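Local coordinates for protein adenosine kinase, putative (Trypanosoma brucei, PDB 3OTX) that probably catalyses the magnesium-dependent transfer of a phosphate from ATP to adenosine, giving AMP and ADP in purine salvage, at residues A[315-326]-A[340-347]; A[66-77]-A[301-309]. The protein carries 1 engineered substitution. All coordinates share one frame; numbering follows the deposited sequence.

From the N terminus, the first piece met is 66-77, on the helix that follows strand 60-63. Interaction 2 joins it to 301-309 in helix 300-311 and so closes a loop of 223 residues. The next helix, 317-332, opens interaction 1, a short loop of 13 residues closed when the C-terminal tail 340-347 folds back along it. Neither loop nests in the other. They touch nonetheless: Thr323 packs against Gly306, and the tail passes Trp76 and Met77, so the chain end meets the helix that opened the series. Interaction 2 holds AP5 directly, while 315-326 touches it through His325.

Interaction 1 (A[315-326]-A[340-347]); sequences KDLRRCCETGHY and PEKPSFSP. With AP5 (bis(adenosine)-5'-pentaphosphate), chain C.
Thr323 and Pro347 bring their CA atoms within 5.9 Å, Tyr326 and Phe345 theirs within 7.2 Å, so the irregular tail 340-347 runs beside the helix against its direction. The side chains illustrate how one aromatic ring can be filled in from several sides. Phe345 lies with the CB of Tyr326 over one face and the guanidinium of Arg319 over the other, NH2 and CZ of the arginine meeting CZ of the ring, with the two planes only 21° apart. At the ring edge, Thr323 OG1 comes to 3.3 Å from Phe345 CE2, while that hydroxyl donates to the carbonyl of Arg319 one turn back. The ring of Tyr326 is nearly parallel to that of Phe345 but slid along it, so that Phe345 CB, rather than its ring, sits over the tyrosine centre. Beyond this, Tyr326 OH accepts a hydrogen bond from the backbone N of Ser344 at 2.8 Å, almost straight at 171°.

Arg319 reaches the tail by setting CG anti to the backbone N and bending at chi2 (54°), which lays the guanidinium flat over Phe345. Its edge is then used three ways: NE donates to Pro347 O at 2.6 Å, NH2 to Ser346 O at 2.8 Å, and NH1 makes a salt bridge with Glu322 OE2 at 3.1 Å, approaching from above the carboxylate plane. Lys315 lies across Pro347, CG against CB, and its NZ makes a long salt bridge to the terminal OXT, 3.8 Å away.

The chemistry implies a chain terminus held on the protein surface: its carboxylate is bonded by Arg319 and more loosely approached by Lys315, charges that probably stabilise it, while three in-plane bonds restrict rotation of the arginine over the ring.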
# COMPACT_ATOMS: atom_id res chain seq x y z
N LYS A 315 18.19 -8.74 2.38
CA LYS A 315 18.81 -7.88 3.40
C LYS A 315 18.08 -8.07 4.74
O LYS A 315 16.87 -8.38 4.75
CB LYS A 315 18.77 -6.40 2.98
CG LYS A 315 19.47 -6.08 1.67
CD LYS A 315 20.92 -6.46 1.67
CE LYS A 315 21.46 -6.42 0.27
NZ LYS A 315 22.87 -6.85 0.23
N ASP A 316 18.81 -7.90 5.85
CA ASP A 316 18.18 -7.99 7.16
C ASP A 316 17.08 -6.95 7.37
O ASP A 316 17.00 -5.96 6.61
CB ASP A 316 19.18 -8.05 8.33
CG ASP A 316 19.83 -6.70 8.69
OD1 ASP A 316 20.86 -6.77 9.37
OD2 ASP A 316 19.35 -5.60 8.40
N LEU A 317 16.23 -7.19 8.36
CA LEU A 317 15.02 -6.39 8.56
C LEU A 317 15.33 -4.92 8.79
O LEU A 317 14.63 -4.07 8.28
CB LEU A 317 14.16 -6.93 9.69
CG LEU A 317 13.42 -8.23 9.38
CD1 LEU A 317 12.89 -8.82 10.68
CD2 LEU A 317 12.30 -8.08 8.35
N ARG A 318 16.38 -4.64 9.56
CA ARG A 318 16.73 -3.26 9.81
C ARG A 318 17.15 -2.53 8.52
O ARG A 318 16.78 -1.35 8.29
CB ARG A 318 17.82 -3.19 10.87
CG ARG A 318 17.97 -1.85 11.44
CD ARG A 318 18.80 -1.96 12.72
NE ARG A 318 19.07 -0.62 13.20
CZ ARG A 318 18.58 -0.12 14.32
NH1 ARG A 318 17.81 -0.87 15.10
NH2 ARG A 318 18.89 1.12 14.68
N ARG A 319 17.90 -3.22 7.66
CA ARG A 319 18.28 -2.69 6.35
C ARG A 319 17.08 -2.46 5.43
O ARG A 319 17.10 -1.54 4.63
CB ARG A 319 19.31 -3.61 5.66
CG ARG A 319 19.89 -3.07 4.33
CD ARG A 319 20.47 -1.68 4.53
NE ARG A 319 21.03 -1.09 3.33
CZ ARG A 319 21.48 0.17 3.24
NH1 ARG A 319 21.45 0.97 4.29
NH2 ARG A 319 21.98 0.63 2.09
N CYS A 320 16.07 -3.33 5.53
CA CYS A 320 14.84 -3.18 4.77
C CYS A 320 14.17 -1.87 5.19
O CYS A 320 13.72 -1.08 4.35
CB CYS A 320 13.91 -4.39 5.01
SG CYS A 320 14.55 -5.91 4.25
N CYS A 321 14.17 -1.62 6.49
CA CYS A 321 13.66 -0.33 7.03
C CYS A 321 14.47 0.88 6.55
O CYS A 321 13.89 1.89 6.12
CB CYS A 321 13.57 -0.36 8.57
SG CYS A 321 12.37 -1.51 9.23
N GLU A 322 15.80 0.81 6.64
CA GLU A 322 16.69 1.85 6.10
C GLU A 322 16.38 2.13 4.63
O GLU A 322 16.35 3.29 4.22
CB GLU A 322 18.17 1.49 6.32
CG GLU A 322 18.54 1.47 7.80
CD GLU A 322 19.86 0.78 8.09
OE1 GLU A 322 20.28 0.87 9.26
OE2 GLU A 322 20.48 0.18 7.16
N THR A 323 16.15 1.08 3.86
CA THR A 323 15.86 1.25 2.42
C THR A 323 14.50 1.94 2.22
O THR A 323 14.37 2.84 1.37
CB THR A 323 15.92 -0.10 1.69
OG1 THR A 323 17.18 -0.72 1.95
CG2 THR A 323 15.76 0.11 0.18
N GLY A 324 13.52 1.54 3.02
CA GLY A 324 12.20 2.17 2.98
C GLY A 324 12.31 3.64 3.36
O GLY A 324 11.59 4.47 2.80
N HIS A 325 13.18 3.98 4.32
CA HIS A 325 13.36 5.41 4.65
C HIS A 325 13.94 6.16 3.46
O HIS A 325 13.53 7.28 3.18
CB HIS A 325 14.29 5.61 5.84
CG HIS A 325 13.76 5.04 7.11
ND1 HIS A 325 14.59 4.81 8.19
CD2 HIS A 325 12.52 4.67 7.49
CE1 HIS A 325 13.87 4.31 9.18
NE2 HIS A 325 12.61 4.22 8.78
N TYR A 326 14.88 5.53 2.76
CA TYR A 326 15.48 6.17 1.61
C TYR A 326 14.40 6.48 0.53
O TYR A 326 14.29 7.62 0.04
CB TYR A 326 16.60 5.28 1.02
CG TYR A 326 16.97 5.77 -0.34
CD1 TYR A 326 17.74 6.92 -0.51
CD2 TYR A 326 16.49 5.12 -1.46
CE1 TYR A 326 18.06 7.41 -1.79
CE2 TYR A 326 16.76 5.60 -2.74
CZ TYR A 326 17.55 6.73 -2.89
OH TYR A 326 17.81 7.17 -4.17
N PRO A 340 13.28 11.69 -11.41
CA PRO A 340 14.51 11.14 -10.82
C PRO A 340 14.78 9.72 -11.33
O PRO A 340 14.17 8.76 -10.86
CB PRO A 340 14.21 11.16 -9.31
CG PRO A 340 13.11 12.15 -9.15
CD PRO A 340 12.28 12.03 -10.39
N GLU A 341 15.71 9.61 -12.29
CA GLU A 341 15.89 8.41 -13.10
C GLU A 341 16.22 7.14 -12.33
O GLU A 341 15.53 6.14 -12.44
CB GLU A 341 16.97 8.64 -14.16
CG GLU A 341 17.23 7.45 -15.09
CD GLU A 341 18.59 7.50 -15.78
OE1 GLU A 341 19.62 7.42 -15.08
OE2 GLU A 341 18.62 7.61 -17.03
N LYS A 342 17.30 7.20 -11.55
CA LYS A 342 17.85 6.03 -10.90
C LYS A 342 18.10 6.34 -9.44
O LYS A 342 18.40 7.48 -9.08
CB LYS A 342 19.15 5.57 -11.57
CG LYS A 342 18.96 4.74 -12.85
CD LYS A 342 20.29 4.54 -13.58
CE LYS A 342 20.14 3.75 -14.89
NZ LYS A 342 21.46 3.33 -15.47
N PRO A 343 17.96 5.33 -8.58
CA PRO A 343 18.24 5.53 -7.16
C PRO A 343 19.73 5.79 -6.91
O PRO A 343 20.57 5.38 -7.71
CB PRO A 343 17.83 4.21 -6.51
CG PRO A 343 17.55 3.26 -7.61
CD PRO A 343 17.50 3.97 -8.90
N SER A 344 20.03 6.45 -5.80
CA SER A 344 21.39 6.71 -5.35
C SER A 344 21.65 5.95 -4.05
O SER A 344 22.50 6.34 -3.26
CB SER A 344 21.58 8.20 -5.12
OG SER A 344 20.57 8.68 -4.23
N PHE A 345 20.91 4.88 -3.84
CA PHE A 345 20.96 4.09 -2.61
C PHE A 345 20.61 2.69 -3.05
O PHE A 345 19.64 2.50 -3.79
CB PHE A 345 19.90 4.62 -1.62
CG PHE A 345 19.71 3.80 -0.35
CD1 PHE A 345 20.03 4.35 0.90
CD2 PHE A 345 19.15 2.53 -0.38
CE1 PHE A 345 19.84 3.63 2.09
CE2 PHE A 345 18.94 1.80 0.80
CZ PHE A 345 19.30 2.35 2.04
N SER A 346 21.40 1.73 -2.61
CA SER A 346 21.04 0.34 -2.81
C SER A 346 21.01 -0.42 -1.49
O SER A 346 21.84 -0.18 -0.60
CB SER A 346 21.95 -0.34 -3.84
OG SER A 346 23.28 0.07 -3.66
N PRO A 347 20.04 -1.33 -1.35
CA PRO A 347 19.93 -2.19 -0.17
C PRO A 347 21.30 -2.74 0.27
O PRO A 347 21.66 -2.76 1.46
CB PRO A 347 19.04 -3.34 -0.67
CG PRO A 347 18.21 -2.75 -1.77
CD PRO A 347 18.94 -1.56 -2.32
OXT PRO A 347 22.09 -3.18 -0.58
PA AP5 C . 4.97 8.02 7.58
O1A AP5 C . 4.49 9.46 7.74
O2A AP5 C . 5.00 7.23 8.87
O3A AP5 C . 4.08 7.17 6.54
PB AP5 C . 2.48 7.24 6.35
O1B AP5 C . 1.79 7.85 7.52
O2B AP5 C . 2.05 5.88 5.93
O3B AP5 C . 2.44 8.24 5.12
PG AP5 C . 1.30 9.17 4.50
O1G AP5 C . 1.99 10.29 3.79
O2G AP5 C . 0.36 9.77 5.52
O3G AP5 C . 0.68 8.18 3.48
PD AP5 C . -0.55 8.38 2.45
O1D AP5 C . -1.20 9.75 2.51
O2D AP5 C . -1.42 7.17 2.65
O3D AP5 C . 0.23 8.33 1.04
PE AP5 C . 0.61 6.99 0.21
O1E AP5 C . 1.04 5.91 1.17
O2E AP5 C . 1.56 7.37 -0.92
O5F AP5 C . 6.39 8.08 6.82
C5F AP5 C . 7.02 6.88 6.37
C4F AP5 C . 8.50 7.13 6.24
O4F AP5 C . 8.73 8.27 5.40
C3F AP5 C . 9.20 7.51 7.54
O3F AP5 C . 9.60 6.35 8.22
C2F AP5 C . 10.33 8.39 7.08
O2F AP5 C . 11.40 7.59 6.63
C1F AP5 C . 9.73 9.09 5.86
N9A AP5 C . 9.11 10.41 6.18
C8A AP5 C . 7.74 10.70 6.19
N7A AP5 C . 7.61 12.02 6.51
C5A AP5 C . 8.84 12.56 6.68
C6A AP5 C . 9.30 13.83 6.96
N6A AP5 C . 8.47 14.87 7.03
N1A AP5 C . 10.65 14.04 7.04
C2A AP5 C . 11.57 13.02 6.83
N3A AP5 C . 11.10 11.76 6.54
C4A AP5 C . 9.78 11.54 6.44
O5J AP5 C . -0.82 6.52 -0.41
C5J AP5 C . -1.50 7.38 -1.31
C4J AP5 C . -2.22 6.44 -2.27
O4J AP5 C . -3.32 5.79 -1.61
C3J AP5 C . -2.90 7.15 -3.44
O3J AP5 C . -2.10 6.92 -4.60
C2J AP5 C . -4.30 6.53 -3.53
O2J AP5 C . -4.66 6.13 -4.85
C1J AP5 C . -4.16 5.32 -2.63
N9B AP5 C . -5.44 4.84 -2.09
C8B AP5 C . -6.31 5.59 -1.34
N7B AP5 C . -7.39 4.80 -1.08
C5B AP5 C . -7.19 3.57 -1.66
C6B AP5 C . -7.96 2.40 -1.70
N6B AP5 C . -9.19 2.30 -1.18
N1B AP5 C . -7.44 1.37 -2.42
C2B AP5 C . -6.19 1.37 -3.00
N3B AP5 C . -5.45 2.54 -3.00
C4B AP5 C . -5.95 3.60 -2.30

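Interaction 2 (A[66-77]-A[301-309]); sequences SGLNVARVAQWM and DAFMGGFLS. With AP5 (bis(adenosine)-5'-pentaphosphate), chain C.
The carboxylate of Asp301 has AP5 O1E above one face, 3.3 Å from its CG, and Ser66 O below the other. Ser66 OG donates to OD1 on its syn side at 2.6 Å, though well out of the carboxylate plane; Asn69 ND2 meets OD2 on the anti side at 2.9 Å, its amide turned 49° from the carboxylate. The site lies at the N-terminal ends of two packed helices in the PfkB (ribokinase-like) fold, and Asp301 is the predicted proton acceptor. Asn69 ND2 also reaches AP5 O3J, while Asp301 N, in the first turn of helix 300-311, donates to O1E at 2.8 Å, consistent with the anion hole of this family.

Behind the site the helices cross at -45°, their axes 7.3 Å apart. Val70 packs as a knob into the hole formed by Asp301, Met304, Gly305 and Leu308: with CG1 anti to the backbone N (170°), that methyl meets Leu308 CD1, and CG2 lies against Asp301. Gly305, lacking a side chain, lets its CA come within 4.3 Å of Ala74 CA. There the backbones touch directly, Ala74 CA making a CA-H...O contact with Gly305 O at 3.5 Å.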
# COMPACT_ATOMS: atom_id res chain seq x y z
N SER A 66 -2.55 2.31 -3.90
CA SER A 66 -1.52 2.03 -2.89
C SER A 66 -0.54 0.96 -3.34
O SER A 66 0.68 1.24 -3.44
CB SER A 66 -2.19 1.63 -1.58
OG SER A 66 -1.19 1.28 -0.65
N GLY A 67 -1.04 -0.22 -3.66
CA GLY A 67 -0.15 -1.30 -4.08
C GLY A 67 0.56 -1.00 -5.39
O GLY A 67 1.67 -1.44 -5.61
N LEU A 68 -0.08 -0.26 -6.31
CA LEU A 68 0.61 0.01 -7.55
C LEU A 68 1.77 1.00 -7.30
O LEU A 68 2.87 0.85 -7.85
CB LEU A 68 -0.40 0.56 -8.58
CG LEU A 68 0.14 0.74 -9.98
CD1 LEU A 68 0.70 -0.61 -10.50
CD2 LEU A 68 -1.01 1.23 -10.89
N ASN A 69 1.56 1.98 -6.42
CA ASN A 69 2.66 2.82 -5.96
C ASN A 69 3.83 1.99 -5.37
O ASN A 69 4.99 2.23 -5.70
CB ASN A 69 2.17 3.77 -4.87
CG ASN A 69 1.24 4.84 -5.38
OD1 ASN A 69 1.23 5.20 -6.58
ND2 ASN A 69 0.51 5.43 -4.46
N VAL A 70 3.47 1.04 -4.51
CA VAL A 70 4.46 0.19 -3.84
C VAL A 70 5.24 -0.58 -4.91
O VAL A 70 6.48 -0.64 -4.87
CB VAL A 70 3.82 -0.79 -2.84
CG1 VAL A 70 4.85 -1.82 -2.35
CG2 VAL A 70 3.25 -0.03 -1.63
N ALA A 71 4.49 -1.16 -5.86
CA ALA A 71 5.12 -1.95 -6.90
C ALA A 71 6.08 -1.09 -7.74
O ALA A 71 7.18 -1.52 -8.10
CB ALA A 71 4.05 -2.53 -7.82
N ARG A 72 5.68 0.14 -8.04
CA ARG A 72 6.50 0.99 -8.89
C ARG A 72 7.74 1.45 -8.14
O ARG A 72 8.79 1.51 -8.75
CB ARG A 72 5.70 2.21 -9.43
CG ARG A 72 4.64 1.79 -10.45
CD ARG A 72 3.67 2.95 -10.72
NE ARG A 72 4.34 3.97 -11.49
CZ ARG A 72 3.93 5.22 -11.62
NH1 ARG A 72 2.82 5.63 -11.00
NH2 ARG A 72 4.64 6.06 -12.37
N VAL A 73 7.63 1.73 -6.84
CA VAL A 73 8.81 2.11 -6.06
C VAL A 73 9.76 0.92 -5.93
O VAL A 73 10.97 1.09 -6.17
CB VAL A 73 8.42 2.64 -4.69
CG1 VAL A 73 9.69 2.84 -3.81
CG2 VAL A 73 7.66 3.98 -4.86
N ALA A 74 9.22 -0.27 -5.67
CA ALA A 74 10.08 -1.49 -5.60
C ALA A 74 10.80 -1.75 -6.92
O ALA A 74 12.01 -1.97 -6.94
CB ALA A 74 9.24 -2.71 -5.17
N GLN A 75 10.07 -1.62 -8.03
CA GLN A 75 10.69 -1.87 -9.33
C GLN A 75 11.77 -0.83 -9.64
O GLN A 75 12.81 -1.13 -10.22
CB GLN A 75 9.59 -1.90 -10.42
CG GLN A 75 10.05 -2.40 -11.82
CD GLN A 75 10.45 -3.86 -11.82
OE1 GLN A 75 9.65 -4.77 -11.46
NE2 GLN A 75 11.73 -4.10 -12.09
N TRP A 76 11.53 0.43 -9.25
CA TRP A 76 12.48 1.52 -9.46
C TRP A 76 13.81 1.22 -8.78
O TRP A 76 14.88 1.63 -9.24
CB TRP A 76 11.91 2.85 -8.90
CG TRP A 76 12.82 4.05 -8.98
CD1 TRP A 76 13.19 4.72 -10.09
CD2 TRP A 76 13.40 4.74 -7.87
NE1 TRP A 76 14.02 5.78 -9.76
CE2 TRP A 76 14.15 5.81 -8.40
CE3 TRP A 76 13.36 4.56 -6.48
CZ2 TRP A 76 14.88 6.69 -7.58
CZ3 TRP A 76 14.08 5.43 -5.67
CH2 TRP A 76 14.81 6.49 -6.22
N MET A 77 13.73 0.49 -7.67
CA MET A 77 14.94 0.12 -6.93
C MET A 77 15.65 -1.11 -7.49
O MET A 77 16.73 -1.46 -7.01
CB MET A 77 14.59 -0.18 -5.49
CG MET A 77 14.27 1.04 -4.64
SD MET A 77 15.62 2.21 -4.46
CE MET A 77 16.74 1.28 -3.39
N ASP A 301 3.36 4.31 0.93
CA ASP A 301 3.63 3.36 -0.15
C ASP A 301 5.10 3.37 -0.54
O ASP A 301 5.68 2.32 -0.89
CB ASP A 301 2.78 3.68 -1.38
CG ASP A 301 1.29 3.58 -1.11
OD1 ASP A 301 0.89 2.79 -0.21
OD2 ASP A 301 0.50 4.24 -1.81
N ALA A 302 5.72 4.54 -0.54
CA ALA A 302 7.14 4.64 -0.92
C ALA A 302 8.02 3.90 0.09
O ALA A 302 8.95 3.18 -0.31
CB ALA A 302 7.57 6.09 -1.07
N PHE A 303 7.70 4.04 1.38
CA PHE A 303 8.43 3.25 2.40
C PHE A 303 8.30 1.75 2.08
O PHE A 303 9.31 1.02 2.07
CB PHE A 303 7.89 3.51 3.82
CG PHE A 303 8.50 2.59 4.85
CD1 PHE A 303 9.75 2.87 5.39
CD2 PHE A 303 7.85 1.43 5.22
CE1 PHE A 303 10.34 2.02 6.30
CE2 PHE A 303 8.43 0.55 6.13
CZ PHE A 303 9.70 0.85 6.67
N MET A 304 7.08 1.29 1.83
CA MET A 304 6.83 -0.12 1.59
C MET A 304 7.55 -0.61 0.33
O MET A 304 8.10 -1.73 0.31
CB MET A 304 5.33 -0.41 1.53
CG MET A 304 4.98 -1.86 1.44
SD MET A 304 5.21 -2.63 3.07
CE MET A 304 5.86 -4.18 2.55
N GLY A 305 7.57 0.21 -0.72
CA GLY A 305 8.34 -0.16 -1.92
C GLY A 305 9.82 -0.40 -1.65
O GLY A 305 10.39 -1.38 -2.15
N GLY A 306 10.45 0.49 -0.86
CA GLY A 306 11.88 0.36 -0.60
C GLY A 306 12.09 -0.87 0.28
O GLY A 306 13.05 -1.66 0.06
N PHE A 307 11.25 -1.02 1.30
CA PHE A 307 11.30 -2.19 2.18
C PHE A 307 11.28 -3.50 1.36
O PHE A 307 12.15 -4.37 1.57
CB PHE A 307 10.13 -2.13 3.18
CG PHE A 307 10.18 -3.22 4.26
CD1 PHE A 307 10.69 -2.95 5.51
CD2 PHE A 307 9.71 -4.53 3.97
CE1 PHE A 307 10.74 -3.99 6.49
CE2 PHE A 307 9.74 -5.55 4.95
CZ PHE A 307 10.27 -5.27 6.21
N LEU A 308 10.35 -3.62 0.42
CA LEU A 308 10.26 -4.84 -0.41
C LEU A 308 11.46 -5.00 -1.32
O LEU A 308 11.89 -6.14 -1.55
CB LEU A 308 9.01 -4.79 -1.27
CG LEU A 308 7.73 -5.09 -0.53
CD1 LEU A 308 6.50 -4.78 -1.44
CD2 LEU A 308 7.70 -6.55 -0.13
N SER A 309 11.98 -3.89 -1.87
CA SER A 309 13.15 -3.99 -2.76
C SER A 309 14.38 -4.56 -2.05
O SER A 309 15.18 -5.27 -2.67
CB SER A 309 13.47 -2.65 -3.42
OG SER A 309 14.13 -1.77 -2.52
PA AP5 C . 4.97 8.02 7.58
O1A AP5 C . 4.49 9.46 7.74
O2A AP5 C . 5.00 7.23 8.87
O3A AP5 C . 4.08 7.17 6.54
PB AP5 C . 2.48 7.24 6.35
O1B AP5 C . 1.79 7.85 7.52
O2B AP5 C . 2.05 5.88 5.93
O3B AP5 C . 2.44 8.24 5.12
PG AP5 C . 1.30 9.17 4.50
O1G AP5 C . 1.99 10.29 3.79
O2G AP5 C . 0.36 9.77 5.52
O3G AP5 C . 0.68 8.18 3.48
PD AP5 C . -0.55 8.38 2.45
O1D AP5 C . -1.20 9.75 2.51
O2D AP5 C . -1.42 7.17 2.65
O3D AP5 C . 0.23 8.33 1.04
PE AP5 C . 0.61 6.99 0.21
O1E AP5 C . 1.04 5.91 1.17
O2E AP5 C . 1.56 7.37 -0.92
O5F AP5 C . 6.39 8.08 6.82
C5F AP5 C . 7.02 6.88 6.37
C4F AP5 C . 8.50 7.13 6.24
O4F AP5 C . 8.73 8.27 5.40
C3F AP5 C . 9.20 7.51 7.54
O3F AP5 C . 9.60 6.35 8.22
C2F AP5 C . 10.33 8.39 7.08
O2F AP5 C . 11.40 7.59 6.63
C1F AP5 C . 9.73 9.09 5.86
N9A AP5 C . 9.11 10.41 6.18
C8A AP5 C . 7.74 10.70 6.19
N7A AP5 C . 7.61 12.02 6.51
C5A AP5 C . 8.84 12.56 6.68
C6A AP5 C . 9.30 13.83 6.96
N6A AP5 C . 8.47 14.87 7.03
N1A AP5 C . 10.65 14.04 7.04
C2A AP5 C . 11.57 13.02 6.83
N3A AP5 C . 11.10 11.76 6.54
C4A AP5 C . 9.78 11.54 6.44
O5J AP5 C . -0.82 6.52 -0.41
C5J AP5 C . -1.50 7.38 -1.31
C4J AP5 C . -2.22 6.44 -2.27
O4J AP5 C . -3.32 5.79 -1.61
C3J AP5 C . -2.90 7.15 -3.44
O3J AP5 C . -2.10 6.92 -4.60
C2J AP5 C . -4.30 6.53 -3.53
O2J AP5 C . -4.66 6.13 -4.85
C1J AP5 C . -4.16 5.32 -2.63
N9B AP5 C . -5.44 4.84 -2.09
C8B AP5 C . -6.31 5.59 -1.34
N7B AP5 C . -7.39 4.80 -1.08
C5B AP5 C . -7.19 3.57 -1.66
C6B AP5 C . -7.96 2.40 -1.70
N6B AP5 C . -9.19 2.30 -1.18
N1B AP5 C . -7.44 1.37 -2.42
C2B AP5 C . -6.19 1.37 -3.00
N3B AP5 C . -5.45 2.54 -3.00
C4B AP5 C . -5.95 3.60 -2.30